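Local coordinates for ABC transporter, solute-binding protein (Staphylococcus aureus, PDB 6LKK) that binds glucose 6-phosphate in the cleft of a periplasmic-binding-protein-like fold and probably acts as the extracellular sensor protein of a two-component signalling system, at residues R15-E20 with Q244-E249; V71-T76 with K229-V234; R145-M150 with S155-F160; V173-A178 with R193-K198; V259-Q262 with E268-K271. One frame throughout, in Å; residues are numbered along the deposited sequence.

Interaction 1 of 5, residues R15-E20 with Q244-E249; sequences RPILNE and QRLVAE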
# COMPACT_ATOMS: atom_id res chain seq x y z
N ARG A 15 -9.05 -10.31 5.52
CA ARG A 15 -10.17 -10.97 6.18
C ARG A 15 -9.85 -12.41 6.57
O ARG A 15 -10.21 -12.80 7.69
CB ARG A 15 -11.41 -10.91 5.27
CG ARG A 15 -12.71 -11.35 5.93
CD ARG A 15 -13.09 -10.46 7.09
NE ARG A 15 -12.63 -10.99 8.37
CZ ARG A 15 -12.93 -10.45 9.55
NH1 ARG A 15 -13.67 -9.36 9.63
NH2 ARG A 15 -12.47 -11.02 10.66
N PRO A 16 -9.19 -13.22 5.74
CA PRO A 16 -8.89 -14.59 6.18
C PRO A 16 -7.99 -14.67 7.40
O PRO A 16 -8.33 -15.38 8.36
CB PRO A 16 -8.23 -15.21 4.94
CG PRO A 16 -8.76 -14.42 3.80
CD PRO A 16 -8.87 -13.02 4.32
N ILE A 17 -6.84 -13.98 7.41
CA ILE A 17 -5.96 -14.10 8.57
C ILE A 17 -6.62 -13.50 9.80
O ILE A 17 -6.39 -13.98 10.92
CB ILE A 17 -4.59 -13.44 8.31
CG1 ILE A 17 -4.73 -11.98 7.90
CG2 ILE A 17 -3.80 -14.25 7.29
CD1 ILE A 17 -3.46 -11.18 8.09
N LEU A 18 -7.44 -12.46 9.64
CA LEU A 18 -8.15 -11.94 10.79
C LEU A 18 -9.20 -12.93 11.28
O LEU A 18 -9.50 -12.97 12.47
CB LEU A 18 -8.77 -10.58 10.46
CG LEU A 18 -7.76 -9.46 10.20
CD1 LEU A 18 -8.45 -8.17 9.78
CD2 LEU A 18 -6.87 -9.20 11.42
N ASN A 19 -9.76 -13.74 10.37
CA ASN A 19 -10.65 -14.81 10.79
C ASN A 19 -9.89 -15.87 11.59
O ASN A 19 -10.41 -16.41 12.57
CB ASN A 19 -11.32 -15.46 9.58
CG ASN A 19 -12.41 -14.59 8.99
OD1 ASN A 19 -12.84 -13.61 9.60
ND2 ASN A 19 -12.88 -14.96 7.80
N GLU A 20 -8.66 -16.18 11.18
CA GLU A 20 -7.88 -17.15 11.95
C GLU A 20 -7.51 -16.59 13.32
O GLU A 20 -7.38 -17.36 14.28
CB GLU A 20 -6.61 -17.55 11.18
CG GLU A 20 -5.74 -18.56 11.92
CD GLU A 20 -6.53 -19.77 12.39
OE1 GLU A 20 -7.25 -20.37 11.57
OE2 GLU A 20 -6.43 -20.12 13.59
N GLN A 244 4.60 -15.89 7.27
CA GLN A 244 4.87 -16.99 6.34
C GLN A 244 3.60 -17.40 5.60
O GLN A 244 3.64 -17.72 4.40
CB GLN A 244 5.46 -18.17 7.11
CG GLN A 244 5.82 -19.38 6.27
CD GLN A 244 7.06 -19.16 5.41
OE1 GLN A 244 7.96 -18.41 5.78
NE2 GLN A 244 7.10 -19.82 4.26
N ARG A 245 2.46 -17.40 6.30
CA ARG A 245 1.19 -17.72 5.65
C ARG A 245 0.83 -16.69 4.58
O ARG A 245 0.33 -17.05 3.51
CB ARG A 245 0.07 -17.81 6.69
CG ARG A 245 -0.01 -19.12 7.45
CD ARG A 245 -1.13 -19.08 8.47
NE ARG A 245 -0.63 -19.19 9.84
CZ ARG A 245 -1.24 -18.69 10.91
NH1 ARG A 245 -2.38 -18.02 10.79
NH2 ARG A 245 -0.70 -18.85 12.11
N LEU A 246 1.07 -15.41 4.86
CA LEU A 246 0.77 -14.38 3.87
C LEU A 246 1.68 -14.50 2.65
O LEU A 246 1.23 -14.30 1.52
CB LEU A 246 0.92 -12.99 4.51
CG LEU A 246 -0.13 -12.64 5.57
CD1 LEU A 246 0.25 -11.37 6.31
CD2 LEU A 246 -1.50 -12.49 4.92
N VAL A 247 2.95 -14.83 2.87
CA VAL A 247 3.86 -15.05 1.75
C VAL A 247 3.39 -16.24 0.91
O VAL A 247 3.28 -16.16 -0.32
CB VAL A 247 5.30 -15.26 2.26
CG1 VAL A 247 6.22 -15.74 1.15
CG2 VAL A 247 5.82 -13.97 2.87
N ALA A 248 3.11 -17.36 1.57
CA ALA A 248 2.76 -18.58 0.85
C ALA A 248 1.48 -18.41 0.04
O ALA A 248 1.41 -18.83 -1.12
CB ALA A 248 2.60 -19.74 1.84
N GLU A 249 0.46 -17.78 0.62
CA GLU A 249 -0.84 -17.73 -0.03
C GLU A 249 -0.95 -16.59 -1.04
O GLU A 249 -1.62 -16.75 -2.06
CB GLU A 249 -1.95 -17.60 1.02
CG GLU A 249 -3.34 -17.44 0.41
CD GLU A 249 -4.44 -17.69 1.42
OE1 GLU A 249 -5.63 -17.65 1.02
OE2 GLU A 249 -4.14 -17.92 2.61
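Within 15-20 and 244-249, Ile17 and Leu246 bring their CA atoms nearest, 8.2 Å apart; the first helix kinks at Pro16 and Ile17, whose backbone N atoms make no bond to the turn before (Pro16 N carries no hydrogen). The gap is bridged by branched apolar chains meeting at about a right angle. Ile17 CG2 rests against Leu246 CD2 at 3.7 Å, and Ile17 CD1 touches both leucine methyls, 4.0 Å from CD2 and 4.1 Å from CD1 of Leu246. CG1 of Ile17 lies between backbone N and carbonyl carbon (chi1 56°), so that both arms of Ile17, CG2 and CG1-CD1, reach the leucine. One turn on, Glu20 passes across Arg245 by its aliphatic part: Glu20 CG lies 3.6 Å from Arg245 NH1, approaching the guanidinium obliquely. The carboxylate is turned 85° from the guanidinium plane and Glu20 OE2 stays 5.4 Å from Arg245 NH1; NH1 gives its hydrogen bond to Tyr236 OH instead. This is plain helix packing in the solute-binding-protein fold, the Leu246 side chain about 11 Å from bound glucose 6-phosphate. Tyr236 belongs to helix 230-237, which also packs on Ile17 through Leu237, while Leu18 reaches Ile29 and Ile31 of strand 28-33.

Interaction 2 of 5, residues V71-T76 with K229-V234; sequences VPYQDT and KRKKLV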
# COMPACT_ATOMS: atom_id res chain seq x y z
N VAL A 71 -1.06 5.61 19.82
CA VAL A 71 -0.31 5.30 21.03
C VAL A 71 1.11 4.93 20.64
O VAL A 71 1.30 4.12 19.71
CB VAL A 71 -0.97 4.15 21.82
CG1 VAL A 71 -0.16 3.81 23.06
CG2 VAL A 71 -2.40 4.51 22.19
N PRO A 72 2.14 5.48 21.29
CA PRO A 72 3.52 5.07 20.98
C PRO A 72 3.73 3.61 21.34
O PRO A 72 3.69 3.24 22.52
CB PRO A 72 4.38 6.01 21.83
CG PRO A 72 3.48 7.12 22.24
CD PRO A 72 2.11 6.54 22.32
N TYR A 73 3.97 2.78 20.33
CA TYR A 73 4.15 1.36 20.54
C TYR A 73 4.74 0.70 19.31
O TYR A 73 4.31 0.97 18.18
CB TYR A 73 2.81 0.70 20.89
CG TYR A 73 2.92 -0.79 21.14
CD1 TYR A 73 3.38 -1.28 22.36
CD2 TYR A 73 2.54 -1.71 20.17
CE1 TYR A 73 3.48 -2.63 22.59
CE2 TYR A 73 2.64 -3.07 20.40
CZ TYR A 73 3.10 -3.53 21.61
OH TYR A 73 3.20 -4.88 21.86
N GLN A 74 5.74 -0.15 19.51
CA GLN A 74 6.23 -1.04 18.47
C GLN A 74 6.35 -2.44 19.04
O GLN A 74 6.78 -2.61 20.19
CB GLN A 74 7.58 -0.58 17.92
CG GLN A 74 7.54 0.72 17.15
CD GLN A 74 8.87 1.05 16.50
OE1 GLN A 74 9.86 0.36 16.72
NE2 GLN A 74 8.89 2.11 15.70
N ASP A 75 5.94 -3.43 18.25
CA ASP A 75 6.06 -4.81 18.68
C ASP A 75 7.52 -5.17 18.91
O ASP A 75 8.42 -4.68 18.22
CB ASP A 75 5.44 -5.74 17.64
CG ASP A 75 5.31 -7.16 18.13
OD1 ASP A 75 4.31 -7.46 18.82
OD2 ASP A 75 6.21 -7.98 17.85
N THR A 76 7.76 -6.04 19.90
CA THR A 76 9.13 -6.45 20.20
C THR A 76 9.80 -7.09 18.99
O THR A 76 11.03 -6.99 18.85
CB THR A 76 9.13 -7.42 21.38
OG1 THR A 76 8.51 -6.80 22.51
CG2 THR A 76 10.56 -7.82 21.75
N LYS A 229 -6.84 -7.09 23.80
CA LYS A 229 -6.21 -8.07 22.92
C LYS A 229 -5.55 -7.44 21.70
O LYS A 229 -5.06 -8.17 20.83
CB LYS A 229 -7.24 -9.11 22.46
CG LYS A 229 -7.56 -10.15 23.52
CD LYS A 229 -6.47 -11.21 23.55
CE LYS A 229 -6.42 -11.94 24.88
NZ LYS A 229 -5.11 -12.63 25.05
N ARG A 230 -5.51 -6.11 21.61
CA ARG A 230 -5.00 -5.49 20.39
C ARG A 230 -3.49 -5.65 20.27
O ARG A 230 -2.98 -5.75 19.15
CB ARG A 230 -5.38 -4.01 20.33
CG ARG A 230 -4.76 -3.11 21.38
CD ARG A 230 -5.28 -1.69 21.17
NE ARG A 230 -4.65 -0.70 22.04
CZ ARG A 230 -4.90 0.60 21.97
NH1 ARG A 230 -5.76 1.07 21.07
NH2 ARG A 230 -4.29 1.44 22.79
N LYS A 231 -2.76 -5.69 21.38
CA LYS A 231 -1.33 -5.95 21.28
C LYS A 231 -1.05 -7.38 20.86
O LYS A 231 -0.08 -7.64 20.14
CB LYS A 231 -0.63 -5.62 22.60
CG LYS A 231 -0.42 -4.13 22.78
CD LYS A 231 0.22 -3.77 24.10
CE LYS A 231 0.36 -2.26 24.23
NZ LYS A 231 0.93 -1.83 25.53
N LYS A 232 -1.90 -8.33 21.28
CA LYS A 232 -1.77 -9.69 20.77
C LYS A 232 -2.03 -9.73 19.27
O LYS A 232 -1.38 -10.49 18.54
CB LYS A 232 -2.74 -10.62 21.51
CG LYS A 232 -2.83 -12.04 20.94
CD LYS A 232 -1.51 -12.79 21.01
CE LYS A 232 -1.22 -13.51 19.70
NZ LYS A 232 0.08 -14.24 19.73
N LEU A 233 -2.96 -8.90 18.78
CA LEU A 233 -3.23 -8.87 17.34
C LEU A 233 -2.02 -8.35 16.57
O LEU A 233 -1.63 -8.92 15.54
CB LEU A 233 -4.46 -8.01 17.05
CG LEU A 233 -4.81 -7.84 15.57
CD1 LEU A 233 -5.08 -9.18 14.90
CD2 LEU A 233 -6.01 -6.92 15.40
N VAL A 234 -1.41 -7.27 17.05
CA VAL A 234 -0.22 -6.75 16.38
C VAL A 234 0.89 -7.79 16.39
O VAL A 234 1.56 -8.02 15.37
CB VAL A 234 0.23 -5.42 17.02
CG1 VAL A 234 1.51 -4.92 16.36
CG2 VAL A 234 -0.86 -4.37 16.91
O HOH W 1 2.26 -6.33 19.95
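Arg230, in the first turn of helix 230-237, brings its guanidinium to Val71, where NH2 lies 3.7 Å from Val71 CG2 and the methyl approaches the group obliquely. The arginine starts with CG between backbone N and carbonyl carbon (chi1 66°) and then runs extended to NE; its NH1 is bonded to Val221 O. Lys231 comes next and lays its extended chain over one face of the Tyr73 ring. Its CE sits 3.5 Å above the ring plane, offset toward the rim and 26° off the normal from the centroid, a CH-pi contact, while CG lies 3.8 Å from Tyr73 CZ. The carbonyl of Lys231 takes part as well: a water donates to Lys231 O (2.7 Å) and to Asp75 OD1 (2.6 Å), and accepts from Tyr73 OH at 2.6 Å in the plane of the ring. At Val234, CG1 packs against CB of Asp75 at 4.2 Å, and Asp75 OD2 is bonded to Ser77 OG. Arg230, Val234 and Tyr73 also pack on Leu220, so loop and helix meet over strand 213-221. No direct hydrogen bond crosses between the segments, so this water, with three short bonds, links them through polar groups and probably steadies the phenol.

Interaction 3 of 5, residues R145-M150 with S155-F160; sequences RAIYSM and SDVHQF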
# COMPACT_ATOMS: atom_id res chain seq x y z
N ARG A 145 5.18 10.55 -5.83
CA ARG A 145 6.54 10.64 -5.32
C ARG A 145 7.52 9.91 -6.23
O ARG A 145 8.64 10.39 -6.47
CB ARG A 145 6.62 10.08 -3.90
CG ARG A 145 5.97 10.96 -2.84
CD ARG A 145 6.79 10.97 -1.55
NE ARG A 145 8.03 11.72 -1.71
CZ ARG A 145 8.93 11.91 -0.75
NH1 ARG A 145 8.73 11.40 0.46
NH2 ARG A 145 10.03 12.60 -0.99
N ALA A 146 7.13 8.74 -6.75
CA ALA A 146 8.01 8.00 -7.65
C ALA A 146 8.31 8.80 -8.91
O ALA A 146 9.45 8.84 -9.38
CB ALA A 146 7.38 6.66 -8.01
N ILE A 147 7.29 9.45 -9.48
CA ILE A 147 7.49 10.25 -10.68
C ILE A 147 8.35 11.47 -10.37
O ILE A 147 9.25 11.82 -11.14
CB ILE A 147 6.12 10.64 -11.27
CG1 ILE A 147 5.40 9.39 -11.78
CG2 ILE A 147 6.28 11.66 -12.40
CD1 ILE A 147 3.98 9.62 -12.22
N TYR A 148 8.09 12.13 -9.24
CA TYR A 148 8.92 13.27 -8.85
C TYR A 148 10.36 12.85 -8.62
O TYR A 148 11.29 13.61 -8.92
CB TYR A 148 8.36 13.94 -7.60
CG TYR A 148 9.18 15.12 -7.15
CD1 TYR A 148 9.08 16.34 -7.79
CD2 TYR A 148 10.07 15.01 -6.09
CE1 TYR A 148 9.84 17.42 -7.40
CE2 TYR A 148 10.84 16.09 -5.68
CZ TYR A 148 10.71 17.29 -6.34
OH TYR A 148 11.47 18.37 -5.95
N SER A 149 10.57 11.65 -8.08
CA SER A 149 11.92 11.22 -7.73
C SER A 149 12.81 11.00 -8.95
O SER A 149 14.03 11.03 -8.81
CB SER A 149 11.87 9.94 -6.90
OG SER A 149 11.66 8.81 -7.73
N MET A 150 12.23 10.79 -10.13
CA MET A 150 13.03 10.51 -11.31
C MET A 150 14.09 11.59 -11.53
O MET A 150 15.29 11.29 -11.63
CB MET A 150 12.14 10.40 -12.55
CG MET A 150 11.19 9.21 -12.54
SD MET A 150 10.35 8.97 -14.12
CE MET A 150 9.47 10.52 -14.28
N SER A 155 7.44 19.29 -12.93
CA SER A 155 6.93 19.25 -14.30
C SER A 155 6.68 17.82 -14.76
O SER A 155 5.76 17.57 -15.53
CB SER A 155 7.89 19.97 -15.25
OG SER A 155 9.20 19.43 -15.16
N ASP A 156 7.49 16.86 -14.28
CA ASP A 156 7.26 15.46 -14.63
C ASP A 156 5.96 14.95 -14.03
O ASP A 156 5.24 14.17 -14.66
CB ASP A 156 8.43 14.59 -14.16
CG ASP A 156 9.67 14.77 -15.00
OD1 ASP A 156 9.54 15.10 -16.20
OD2 ASP A 156 10.79 14.58 -14.47
N VAL A 157 5.63 15.38 -12.81
CA VAL A 157 4.37 14.99 -12.19
C VAL A 157 3.20 15.57 -12.98
O VAL A 157 2.24 14.87 -13.31
CB VAL A 157 4.32 15.44 -10.72
CG1 VAL A 157 2.98 15.11 -10.09
CG2 VAL A 157 5.45 14.78 -9.93
N HIS A 158 3.28 16.87 -13.30
CA HIS A 158 2.19 17.52 -14.02
C HIS A 158 2.02 16.93 -15.41
O HIS A 158 0.88 16.78 -15.90
CB HIS A 158 2.44 19.02 -14.10
CG HIS A 158 2.30 19.73 -12.79
ND1 HIS A 158 2.74 21.02 -12.59
CD2 HIS A 158 1.77 19.32 -11.61
CE1 HIS A 158 2.49 21.38 -11.34
NE2 HIS A 158 1.90 20.37 -10.73
N GLN A 159 3.12 16.59 -16.08
CA GLN A 159 3.01 16.00 -17.41
C GLN A 159 2.24 14.69 -17.36
O GLN A 159 1.38 14.43 -18.22
CB GLN A 159 4.39 15.79 -18.03
CG GLN A 159 4.33 15.38 -19.50
CD GLN A 159 5.70 15.16 -20.12
OE1 GLN A 159 6.73 15.32 -19.47
NE2 GLN A 159 5.70 14.81 -21.40
N PHE A 160 2.51 13.85 -16.36
CA PHE A 160 1.75 12.61 -16.23
C PHE A 160 0.29 12.90 -15.93
O PHE A 160 -0.61 12.31 -16.56
CB PHE A 160 2.34 11.73 -15.13
CG PHE A 160 1.47 10.56 -14.79
CD1 PHE A 160 1.50 9.41 -15.55
CD2 PHE A 160 0.56 10.64 -13.74
CE1 PHE A 160 0.67 8.35 -15.26
CE2 PHE A 160 -0.27 9.58 -13.45
CZ PHE A 160 -0.22 8.43 -14.21
O HOH W 2 11.15 13.91 -11.84
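The Phe160 ring takes Ile147 CD1 over one face, 3.7 Å above the plane and offset toward the rim, 25° off the normal from the centroid, and meets Tyr131 edge-to-face. The second flat group, the Tyr148 ring, has Val157 CG2 at its edge, near its plane; that methyl also packs 3.8 Å from Tyr148 CB. Helices 138-151 and 154-161 are consecutive and joined by a short connection: the axes of the short segments are 8.3 Å apart and inclined at 131°, and the CA atoms of Ile147 and Val157 are 5.9 Å apart. Ile147 is the hub. Its CG2, anti to the backbone N, reaches the other helix's backbone at 3.5 Å from Asp156 O and meets Val157 CG2 at 4.1 Å, whereas its CG1 lies beside the backbone N (chi1 -66°) and sends CD1 across to Phe160 at about a right angle. Farther along the helix, Met150 CE touches Asp156 CB at 4.2 Å. Beyond the pair, Val157 meets Ile293 and Tyr148 meets Met292 of the C-terminal helix 286-293. The interface is therefore apolar at its centre and polar at one margin, where a water within hydrogen-bonding distance of Ile147 O and Asp156 OD2 links a backbone carbonyl to the carboxylate. That same carboxylate oxygen is bonded to His151 ND1, so Asp156 reaches residues 147-151 both directly and through water.

Interaction 4 of 5, residues V173-A178 with R193-K198; sequences VIEDVA and RTWKNK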
# COMPACT_ATOMS: atom_id res chain seq x y z
N VAL A 173 -8.80 1.62 -10.01
CA VAL A 173 -7.79 1.63 -11.07
C VAL A 173 -7.61 0.23 -11.63
O VAL A 173 -7.73 0.01 -12.84
CB VAL A 173 -6.46 2.20 -10.55
CG1 VAL A 173 -5.39 2.13 -11.63
CG2 VAL A 173 -6.64 3.65 -10.08
N ILE A 174 -7.31 -0.75 -10.77
CA ILE A 174 -7.08 -2.10 -11.27
C ILE A 174 -8.37 -2.67 -11.85
O ILE A 174 -8.34 -3.37 -12.88
CB ILE A 174 -6.51 -3.01 -10.17
CG1 ILE A 174 -6.23 -4.42 -10.73
CG2 ILE A 174 -7.47 -3.12 -8.99
CD1 ILE A 174 -5.25 -4.46 -11.88
N GLU A 175 -9.52 -2.39 -11.23
CA GLU A 175 -10.78 -2.90 -11.75
C GLU A 175 -11.00 -2.43 -13.19
O GLU A 175 -11.31 -3.23 -14.07
CB GLU A 175 -11.95 -2.47 -10.87
CG GLU A 175 -13.29 -2.97 -11.40
CD GLU A 175 -14.48 -2.54 -10.56
OE1 GLU A 175 -14.29 -1.81 -9.56
OE2 GLU A 175 -15.61 -2.95 -10.90
N ASP A 176 -10.83 -1.13 -13.43
CA ASP A 176 -11.14 -0.59 -14.75
C ASP A 176 -10.07 -0.95 -15.77
O ASP A 176 -10.39 -1.11 -16.95
CB ASP A 176 -11.31 0.93 -14.65
CG ASP A 176 -12.64 1.33 -14.03
OD1 ASP A 176 -13.48 0.43 -13.81
OD2 ASP A 176 -12.84 2.53 -13.77
N VAL A 177 -8.81 -1.08 -15.35
CA VAL A 177 -7.79 -1.60 -16.26
C VAL A 177 -8.09 -3.06 -16.60
O VAL A 177 -8.09 -3.45 -17.77
CB VAL A 177 -6.39 -1.45 -15.65
CG1 VAL A 177 -5.35 -2.17 -16.49
CG2 VAL A 177 -6.01 0.02 -15.52
N ALA A 178 -8.36 -3.87 -15.58
CA ALA A 178 -8.61 -5.29 -15.80
C ALA A 178 -9.82 -5.50 -16.70
O ALA A 178 -9.84 -6.43 -17.52
CB ALA A 178 -8.81 -6.01 -14.46
N ARG A 193 -2.11 -8.46 -8.45
CA ARG A 193 -2.08 -9.91 -8.39
C ARG A 193 -3.48 -10.49 -8.27
O ARG A 193 -3.80 -11.50 -8.91
CB ARG A 193 -1.22 -10.37 -7.22
CG ARG A 193 -1.15 -11.89 -7.06
CD ARG A 193 -0.31 -12.27 -5.85
NE ARG A 193 -0.26 -13.72 -5.66
CZ ARG A 193 -1.23 -14.44 -5.10
NH1 ARG A 193 -2.34 -13.85 -4.68
NH2 ARG A 193 -1.08 -15.75 -4.96
N THR A 194 -4.33 -9.87 -7.45
CA THR A 194 -5.69 -10.38 -7.25
C THR A 194 -6.43 -10.51 -8.57
O THR A 194 -7.07 -11.54 -8.84
CB THR A 194 -6.45 -9.44 -6.31
OG1 THR A 194 -5.84 -9.47 -5.01
CG2 THR A 194 -7.91 -9.87 -6.18
N TRP A 195 -6.35 -9.48 -9.41
CA TRP A 195 -7.10 -9.50 -10.66
C TRP A 195 -6.43 -10.36 -11.72
O TRP A 195 -7.13 -11.02 -12.50
CB TRP A 195 -7.30 -8.06 -11.15
CG TRP A 195 -8.28 -7.33 -10.30
CD1 TRP A 195 -8.05 -6.75 -9.09
CD2 TRP A 195 -9.67 -7.12 -10.59
NE1 TRP A 195 -9.21 -6.18 -8.60
CE2 TRP A 195 -10.22 -6.40 -9.51
CE3 TRP A 195 -10.50 -7.47 -11.65
CZ2 TRP A 195 -11.56 -6.01 -9.46
CZ3 TRP A 195 -11.83 -7.09 -11.61
CH2 TRP A 195 -12.34 -6.37 -10.52
N LYS A 196 -5.10 -10.40 -11.75
CA LYS A 196 -4.43 -11.30 -12.69
C LYS A 196 -4.75 -12.75 -12.37
O LYS A 196 -4.96 -13.56 -13.29
CB LYS A 196 -2.91 -11.07 -12.66
CG LYS A 196 -2.18 -11.84 -13.76
CD LYS A 196 -0.72 -11.43 -13.86
CE LYS A 196 -0.01 -12.21 -14.95
NZ LYS A 196 -0.47 -11.84 -16.32
N ASN A 197 -4.80 -13.11 -11.09
CA ASN A 197 -5.09 -14.48 -10.70
C ASN A 197 -6.56 -14.85 -10.86
O ASN A 197 -6.89 -16.04 -10.80
CB ASN A 197 -4.65 -14.72 -9.25
CG ASN A 197 -3.14 -14.88 -9.13
OD1 ASN A 197 -2.40 -14.59 -10.06
ND2 ASN A 197 -2.69 -15.35 -7.97
N LYS A 198 -7.45 -13.87 -11.05
CA LYS A 198 -8.82 -14.14 -11.47
C LYS A 198 -8.94 -14.29 -12.98
O LYS A 198 -10.06 -14.41 -13.49
CB LYS A 198 -9.75 -13.03 -10.98
CG LYS A 198 -10.00 -13.02 -9.48
CD LYS A 198 -11.07 -12.01 -9.07
CE LYS A 198 -10.62 -10.57 -9.31
NZ LYS A 198 -11.65 -9.57 -8.91
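The Ala178 N to Ile174 O hydrogen bond, 2.7 Å, closes the last turn of helix 170-178 and brings Ile174 and Ala178 onto the same side, where the Trp195 indole lies against them. Ile174 CG1 approaches the pyrrole part obliquely, 3.4 Å from Trp195 CD1, and its CG2 is 3.5 Å from Trp195 NE1. At the benzene part Ala178 CB comes obliquely to 3.6 Å from Trp195 CE3. Glu175 CA stands over one face of the six-membered ring, 4.0 Å from its centroid and 15° off the normal, a CH-pi contact made by the backbone itself. The helices run roughly parallel, the axes of the two short segments 10.2 Å apart and 28° from each other, and strand 184-188 lies between them in the chain of this binding-protein fold; Val202 of strand 202-205 packs against Ile174 and Ala178. With CG anti to the backbone N (chi1 179°) and the chain extended beyond it, Glu175 crosses the ring obliquely, CG 3.6 Å from Trp195 CH2, and its OE2 goes on to a salt bridge with Lys179. On the opposite indole face Lys198 NZ stands 3.3 Å above the plane, over its centre, and Tyr200 meets Trp195 edge-to-face.

Interaction 5 of 5, residues V259-Q262 with E268-K271; sequences VSEQ and ENLK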
# COMPACT_ATOMS: atom_id res chain seq x y z
N VAL A 259 11.42 -15.37 7.22
CA VAL A 259 10.26 -15.77 6.44
C VAL A 259 10.67 -15.88 4.98
O VAL A 259 11.46 -15.08 4.48
CB VAL A 259 9.09 -14.77 6.61
CG1 VAL A 259 7.96 -15.07 5.62
CG2 VAL A 259 8.57 -14.82 8.04
N SER A 260 10.11 -16.88 4.29
CA SER A 260 10.45 -17.14 2.90
C SER A 260 10.21 -15.91 2.04
O SER A 260 9.37 -15.05 2.35
CB SER A 260 9.63 -18.30 2.36
OG SER A 260 9.87 -19.49 3.07
N GLU A 261 10.95 -15.84 0.93
CA GLU A 261 10.64 -14.97 -0.19
C GLU A 261 9.96 -15.81 -1.26
O GLU A 261 10.46 -16.88 -1.63
CB GLU A 261 11.90 -14.32 -0.74
CG GLU A 261 12.61 -13.41 0.24
CD GLU A 261 13.97 -12.95 -0.26
OE1 GLU A 261 14.31 -13.24 -1.43
OE2 GLU A 261 14.70 -12.29 0.51
N GLN A 262 8.82 -15.34 -1.75
CA GLN A 262 8.05 -16.04 -2.76
C GLN A 262 7.51 -15.03 -3.76
O GLN A 262 6.93 -14.02 -3.36
CB GLN A 262 6.90 -16.84 -2.13
CG GLN A 262 6.15 -17.74 -3.08
CD GLN A 262 4.99 -18.45 -2.40
OE1 GLN A 262 5.20 -19.24 -1.48
NE2 GLN A 262 3.78 -18.16 -2.84
N GLU A 268 7.68 -10.21 -9.03
CA GLU A 268 9.14 -10.13 -8.99
C GLU A 268 9.64 -10.09 -7.55
O GLU A 268 9.03 -9.46 -6.68
CB GLU A 268 9.64 -8.89 -9.74
CG GLU A 268 9.35 -8.91 -11.24
CD GLU A 268 10.25 -9.86 -12.02
OE1 GLU A 268 11.14 -10.49 -11.41
OE2 GLU A 268 10.06 -9.98 -13.24
N ASN A 269 10.76 -10.77 -7.32
CA ASN A 269 11.51 -10.64 -6.09
C ASN A 269 12.11 -9.24 -6.00
O ASN A 269 12.42 -8.62 -7.02
CB ASN A 269 12.62 -11.70 -6.04
CG ASN A 269 13.38 -11.71 -4.73
OD1 ASN A 269 14.24 -10.86 -4.50
ND2 ASN A 269 13.08 -12.69 -3.89
N LEU A 270 12.27 -8.75 -4.77
CA LEU A 270 12.81 -7.40 -4.59
C LEU A 270 14.14 -7.23 -5.30
O LEU A 270 14.44 -6.16 -5.84
CB LEU A 270 12.96 -7.08 -3.11
CG LEU A 270 11.69 -6.67 -2.35
CD1 LEU A 270 12.04 -6.45 -0.88
CD2 LEU A 270 11.06 -5.42 -2.94
N LYS A 271 14.97 -8.28 -5.32
CA LYS A 271 16.28 -8.17 -5.94
C LYS A 271 16.20 -7.92 -7.44
O LYS A 271 17.19 -7.46 -8.03
CB LYS A 271 17.11 -9.43 -5.66
CG LYS A 271 16.71 -10.65 -6.48
CD LYS A 271 17.53 -11.87 -6.07
CE LYS A 271 17.30 -13.05 -7.00
NZ LYS A 271 15.96 -13.67 -6.81
O HOH W 3 16.35 -12.34 -2.77
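Asn269 uses both ends of its amide at once, donating an N-H hydrogen bond across the contact to Glu261 while its oxygen accepts from the backbone N of Lys271. Asn269 ND2 donates to Glu261 OE1 at 2.8 Å, nearly straight at 168°. The acceptor lies almost exactly in the amide plane, yet the donor meets Glu261 OE1 from above the carboxylate plane, 40° out of it, and the two flat groups are turned 50° against each other. A water adds a second path, donating to Glu261 OE1 at 2.6 Å and to Asn269 OD1 at 3.1 Å. That oxygen takes Lys271 N at 2.8 Å, on a lone pair in the carbonyl plane, which makes an Asx turn leading into the 3-10 segment that begins at Leu270. Both segments belong to the long loop between strand 253-254 and helix 286-293. CG of Asn269 stands anti to the backbone N, from where the amide spans both the turn and Glu261. Lys271 NZ lies 5.6 Å from Glu261 OE1, close enough for a weak, long-range attraction, though not in contact.

From the N terminus, helix 11-25 opens interaction 1, which closes only at helix 240-250 and so encloses interactions 2, 3 and 4. Interaction 2 runs from the loop after strand 70-71 to helix 230-237 and in turn encloses interactions 3 and 4, two short closures that follow one another without crossing. Interaction 5 comes after all of these, in the loop toward the C-terminal helix. Interactions 1 and 2 touch through Leu18 and Leu233, helices 230-237 and 240-250 being consecutive. Interaction 1 also meets interaction 5, where Ser260 and Gln262 probably bond to helix 240-250, and touches interaction 4, Glu249 O packing on Arg193 NH2. Interaction 3 lies across the chain's centre from interactions 1 and 2.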